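Local coordinates for protein anthranilate-CoA ligase (Stigmatella aurantiaca, PDB 4WV3) that belongs to the ANL family of AMP-binding enzymes, pairing a large N-terminal part with a smaller C-terminal domain, at residues T261-Y264 with G269-A272; L375-N380 with Q386-E391. All coordinates share one frame; numbering follows the deposited sequence.

Contact 1: residues T261-Y264 with G269-A272; sequences TIFY and GYAA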
loop_
_atom_site.group_PDB
_atom_site.type_symbol
_atom_site.label_atom_id
_atom_site.label_comp_id
_atom_site.label_asym_id
_atom_site.label_seq_id
_atom_site.Cartn_x
_atom_site.Cartn_y
_atom_site.Cartn_z
ATOM N N THR A 261 -1.258 9.289 -16.530
ATOM C CA THR A 261 0.066 9.032 -17.083
ATOM C C THR A 261 0.862 8.078 -16.199
ATOM O O THR A 261 1.828 7.461 -16.648
ATOM C CB THR A 261 0.861 10.336 -17.274
ATOM O OG1 THR A 261 0.970 11.021 -16.021
ATOM C CG2 THR A 261 0.161 11.240 -18.279
ATOM N N ILE A 262 0.445 7.964 -14.942
ATOM C CA ILE A 262 1.102 7.083 -13.984
ATOM C C ILE A 262 0.086 6.111 -13.391
ATOM O O ILE A 262 -1.001 6.516 -12.977
ATOM C CB ILE A 262 1.757 7.882 -12.840
ATOM C CG1 ILE A 262 2.611 9.026 -13.398
ATOM C CG2 ILE A 262 2.592 6.967 -11.956
ATOM C CD1 ILE A 262 3.789 8.566 -14.229
ATOM N N PHE A 263 0.440 4.832 -13.350
ATOM C CA PHE A 263 -0.464 3.811 -12.832
ATOM C C PHE A 263 0.181 2.982 -11.725
ATOM O O PHE A 263 1.245 2.395 -11.916
ATOM C CB PHE A 263 -0.947 2.901 -13.965
ATOM C CG PHE A 263 -1.900 1.828 -13.519
ATOM C CD1 PHE A 263 -3.085 2.158 -12.882
ATOM C CD2 PHE A 263 -1.618 0.491 -13.749
ATOM C CE1 PHE A 263 -3.966 1.174 -12.473
ATOM C CE2 PHE A 263 -2.497 -0.497 -13.346
ATOM C CZ PHE A 263 -3.672 -0.155 -12.706
ATOM N N TYR A 264 -0.471 2.941 -10.566
ATOM C CA TYR A 264 0.017 2.158 -9.436
ATOM C C TYR A 264 -0.841 0.912 -9.245
ATOM O O TYR A 264 -2.066 0.966 -9.375
ATOM C CB TYR A 264 -0.015 2.979 -8.145
ATOM C CG TYR A 264 0.747 4.285 -8.182
ATOM C CD1 TYR A 264 0.212 5.409 -8.799
ATOM C CD2 TYR A 264 1.987 4.403 -7.568
ATOM C CE1 TYR A 264 0.901 6.605 -8.825
ATOM C CE2 TYR A 264 2.684 5.596 -7.589
ATOM C CZ TYR A 264 2.136 6.694 -8.218
ATOM O OH TYR A 264 2.825 7.885 -8.238
ATOM N N GLY A 269 -2.559 -7.510 -9.105
ATOM C CA GLY A 269 -3.436 -6.708 -9.938
ATOM C C GLY A 269 -2.972 -6.697 -11.380
ATOM O O GLY A 269 -3.783 -6.751 -12.304
ATOM N N TYR A 270 -1.657 -6.624 -11.572
ATOM C CA TYR A 270 -1.077 -6.676 -12.908
ATOM C C TYR A 270 -1.326 -8.034 -13.557
ATOM O O TYR A 270 -1.565 -8.123 -14.761
ATOM C CB TYR A 270 0.424 -6.385 -12.863
ATOM C CG TYR A 270 0.771 -4.929 -12.641
ATOM C CD1 TYR A 270 0.576 -3.988 -13.646
ATOM C CD2 TYR A 270 1.308 -4.497 -11.436
ATOM C CE1 TYR A 270 0.895 -2.657 -13.452
ATOM C CE2 TYR A 270 1.632 -3.168 -11.232
ATOM C CZ TYR A 270 1.425 -2.251 -12.243
ATOM O OH TYR A 270 1.745 -0.928 -12.044
ATOM N N ALA A 271 -1.271 -9.088 -12.749
ATOM C CA ALA A 271 -1.499 -10.444 -13.238
ATOM C C ALA A 271 -2.961 -10.655 -13.619
ATOM O O ALA A 271 -3.263 -11.306 -14.619
ATOM C CB ALA A 271 -1.068 -11.464 -12.196
ATOM N N ALA A 272 -3.862 -10.100 -12.813
ATOM C CA ALA A 272 -5.293 -10.201 -13.076
ATOM C C ALA A 272 -5.673 -9.470 -14.361
ATOM O O ALA A 272 -6.547 -9.917 -15.105
ATOM C CB ALA A 272 -6.087 -9.654 -11.900
#
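F263 and Y270 bring two buried rings together between a strand and the helix that follows it. Their nearest ring atoms are F263 CE2 and Y270 CE1, 4.0 Å apart. The centroids lie 5.9 Å from each other, the planes stand at 82° and the approach is oblique, an apolar meeting of ring carbons. The two side chains slide past each other in opposite directions. In F263, CG anti to the backbone N (chi1 -179°) extends the ring from a CB that points toward the helix, which brings CD2 and CE2 to Y270 CE1. With CG anti to the carbonyl carbon (chi1 -75°), the Y270 side chain brings its far end toward the strand. Its OH comes within 3.4 Å of F263 O without bonding to it; the bond it makes is to V291 O on strand 289-292. That anchor fixes the phenol tip, while W305 meets the Y270 ring edge-to-face and F213 meets the ring of F263. Y264 has its CB directed away from the helix, and its side chain packs on T212 and V291. Strand, helix and the parallel strand 289-292 together form a beta-alpha-beta unit in the large mixed sheet of the AMP-binding domain.

Contact 2: residues L375-N380 with Q386-E391; sequences LSYWHN and QTFQGE
Y377 OH has two oxygen neighbours, E321 OE2 and T387 OG1. The bond to E321 is the stronger of the two; T387 OG1 stands at the edge of the Y377 ring, in its plane, but at 3.4 Å from Y377 OH it makes at most a weak bond, and K383 O is the stronger partner of T387 OG1. The E321 carboxylate therefore probably does most to fix the phenol.

The apolar half of the contact belongs to F388. With CG anti to the carbonyl carbon (chi1 -53°), its ring reaches back over 375-377 and is sandwiched: S376 CA makes a CH-pi contact with one face, 3.8 Å from the ring centroid and 25° off the normal, whereas T387 CG2 lies over the centre of the opposite face. At its rim, F388 CE2 sits 3.4 Å above the plane of the Y377 ring. Centroids 4.9 Å apart and planes at 66° make this an edge-to-face pair, F388 giving the edge and Y377 the face.

F388 centres an inverse gamma turn just as the helix ends, and Q389 NE2 turns back to Q386 O with a nearly straight bond, although the donor lies above the carbonyl plane. S384 OG bonds both Y377 N and N380 O, tying the incoming loop to the helix at whose N-cap position N380 stands. The loop, which ends a segment probably corresponding to the sixth core motif of adenylation domains, is joined here to the short helix and strand 388-389 that lead on toward the TGD sequence of the seventh.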
loop_
_atom_site.group_PDB
_atom_site.type_symbol
_atom_site.label_atom_id
_atom_site.label_comp_id
_atom_site.label_asym_id
_atom_site.label_seq_id
_atom_site.Cartn_x
_atom_site.Cartn_y
_atom_site.Cartn_z
ATOM N N LEU A 375 8.076 7.127 14.759
ATOM C CA LEU A 375 8.880 7.091 15.973
ATOM C C LEU A 375 8.568 5.842 16.794
ATOM O O LEU A 375 9.452 5.266 17.430
ATOM C CB LEU A 375 8.645 8.357 16.796
ATOM C CG LEU A 375 9.897 9.048 17.340
ATOM C CD1 LEU A 375 11.023 8.994 16.319
ATOM C CD2 LEU A 375 9.579 10.488 17.705
ATOM N N SER A 376 7.304 5.433 16.766
ATOM C CA SER A 376 6.852 4.219 17.432
ATOM C C SER A 376 5.445 3.881 16.956
ATOM O O SER A 376 4.812 4.678 16.263
ATOM C CB SER A 376 6.855 4.395 18.952
ATOM O OG SER A 376 5.908 5.368 19.358
ATOM N N TYR A 377 4.959 2.699 17.323
ATOM C CA TYR A 377 3.583 2.322 17.020
ATOM C C TYR A 377 2.631 3.018 17.980
ATOM O O TYR A 377 3.059 3.613 18.970
ATOM C CB TYR A 377 3.388 0.807 17.128
ATOM C CG TYR A 377 4.067 0.006 16.044
ATOM C CD1 TYR A 377 3.628 0.072 14.727
ATOM C CD2 TYR A 377 5.137 -0.829 16.337
ATOM C CE1 TYR A 377 4.244 -0.662 13.733
ATOM C CE2 TYR A 377 5.758 -1.569 15.348
ATOM C CZ TYR A 377 5.307 -1.482 14.048
ATOM O OH TYR A 377 5.923 -2.216 13.061
ATOM N N TRP A 378 1.340 2.939 17.685
ATOM C CA TRP A 378 0.321 3.450 18.592
ATOM C C TRP A 378 -0.262 2.305 19.415
ATOM O O TRP A 378 -0.838 1.364 18.866
ATOM C CB TRP A 378 -0.782 4.179 17.820
ATOM C CG TRP A 378 -1.840 4.766 18.705
ATOM C CD1 TRP A 378 -3.142 4.368 18.802
ATOM C CD2 TRP A 378 -1.683 5.851 19.629
ATOM N NE1 TRP A 378 -3.807 5.142 19.723
ATOM C CE2 TRP A 378 -2.934 6.059 20.245
ATOM C CE3 TRP A 378 -0.609 6.668 19.992
ATOM C CZ2 TRP A 378 -3.137 7.049 21.205
ATOM C CZ3 TRP A 378 -0.813 7.651 20.945
ATOM C CH2 TRP A 378 -2.067 7.833 21.541
ATOM N N HIS A 379 -0.091 2.394 20.731
ATOM C CA HIS A 379 -0.566 1.376 21.667
ATOM C C HIS A 379 0.035 -0.007 21.423
ATOM O O HIS A 379 -0.664 -1.017 21.491
ATOM C CB HIS A 379 -2.095 1.310 21.682
ATOM C CG HIS A 379 -2.742 2.504 22.310
ATOM N ND1 HIS A 379 -4.093 2.757 22.216
ATOM C CD2 HIS A 379 -2.220 3.515 23.044
ATOM C CE1 HIS A 379 -4.376 3.873 22.864
ATOM N NE2 HIS A 379 -3.257 4.352 23.376
ATOM N N ASN A 380 1.332 -0.044 21.142
ATOM C CA ASN A 380 2.059 -1.305 21.073
ATOM C C ASN A 380 3.503 -1.131 21.530
ATOM O O ASN A 380 4.433 -1.167 20.724
ATOM C CB ASN A 380 1.999 -1.904 19.669
ATOM C CG ASN A 380 1.817 -3.408 19.691
ATOM O OD1 ASN A 380 0.991 -3.956 18.961
ATOM N ND2 ASN A 380 2.578 -4.083 20.545
ATOM N N GLN A 386 10.746 -3.429 19.309
ATOM C CA GLN A 386 11.242 -4.536 18.502
ATOM C C GLN A 386 11.481 -4.091 17.068
ATOM O O GLN A 386 12.311 -4.659 16.359
ATOM C CB GLN A 386 10.247 -5.697 18.512
ATOM C CG GLN A 386 10.191 -6.467 19.816
ATOM C CD GLN A 386 9.131 -7.551 19.799
ATOM O OE1 GLN A 386 8.244 -7.552 18.944
ATOM N NE2 GLN A 386 9.219 -8.481 20.741
ATOM N N THR A 387 10.749 -3.065 16.648
ATOM C CA THR A 387 10.775 -2.617 15.261
ATOM C C THR A 387 11.635 -1.372 15.070
ATOM O O THR A 387 12.539 -1.353 14.236
ATOM C CB THR A 387 9.349 -2.335 14.750
ATOM O OG1 THR A 387 8.589 -3.550 14.756
ATOM C CG2 THR A 387 9.384 -1.775 13.340
ATOM N N PHE A 388 11.351 -0.334 15.848
ATOM C CA PHE A 388 12.064 0.930 15.727
ATOM C C PHE A 388 13.342 0.917 16.559
ATOM O O PHE A 388 13.347 1.342 17.713
ATOM C CB PHE A 388 11.158 2.085 16.152
ATOM C CG PHE A 388 9.839 2.111 15.433
ATOM C CD1 PHE A 388 9.713 2.754 14.214
ATOM C CD2 PHE A 388 8.727 1.482 15.972
ATOM C CE1 PHE A 388 8.503 2.774 13.545
ATOM C CE2 PHE A 388 7.514 1.500 15.307
ATOM C CZ PHE A 388 7.402 2.148 14.093
ATOM N N GLN A 389 14.424 0.430 15.961
ATOM C CA GLN A 389 15.691 0.277 16.667
ATOM C C GLN A 389 16.597 1.489 16.489
ATOM O O GLN A 389 17.596 1.431 15.773
ATOM C CB GLN A 389 16.408 -0.988 16.195
ATOM C CG GLN A 389 15.563 -2.246 16.298
ATOM C CD GLN A 389 16.243 -3.452 15.683
ATOM O OE1 GLN A 389 17.423 -3.404 15.338
ATOM N NE2 GLN A 389 15.497 -4.541 15.535
ATOM N N GLY A 390 16.242 2.586 17.151
ATOM C CA GLY A 390 17.018 3.809 17.073
ATOM C C GLY A 390 16.901 4.472 15.715
ATOM O O GLY A 390 15.803 4.809 15.274
ATOM N N GLU A 391 18.038 4.660 15.052
ATOM C CA GLU A 391 18.053 5.251 13.718
ATOM C C GLU A 391 17.713 4.225 12.646
ATOM O O GLU A 391 17.541 4.572 11.477
ATOM C CB GLU A 391 19.416 5.873 13.409
ATOM C CG GLU A 391 19.701 7.171 14.138
ATOM C CD GLU A 391 20.871 7.923 13.534
ATOM O OE1 GLU A 391 21.985 7.844 14.092
ATOM O OE2 GLU A 391 20.675 8.594 12.498
#

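Contact 1 comes first: strand 262-265 turns into helix 267-274, and four residues separate its segments. The chain then adds strands 289-292, 313-318, 325-328 and 341-342 to the mixed sheet and passes through 347-351 and 364-369 before 375-380 leads into helix 381-387, around which contact 2 closes. The loops are in series, neither enclosing nor crossing the other. The centres of contact 1 and contact 2 lie about 32 Å apart, on opposite sides of the chain's centre. Contact 1 ties helix to sheet in the interior; contact 2 ties a surface loop to the end of helix 381-387 and the start of strand 388-389. The Y264 and Y377 side chains each lie about 8 Å from the bound 5'-O-[(S)-[(2-aminobenzoyl)oxy](hydroxy)phosphoryl]adenosine.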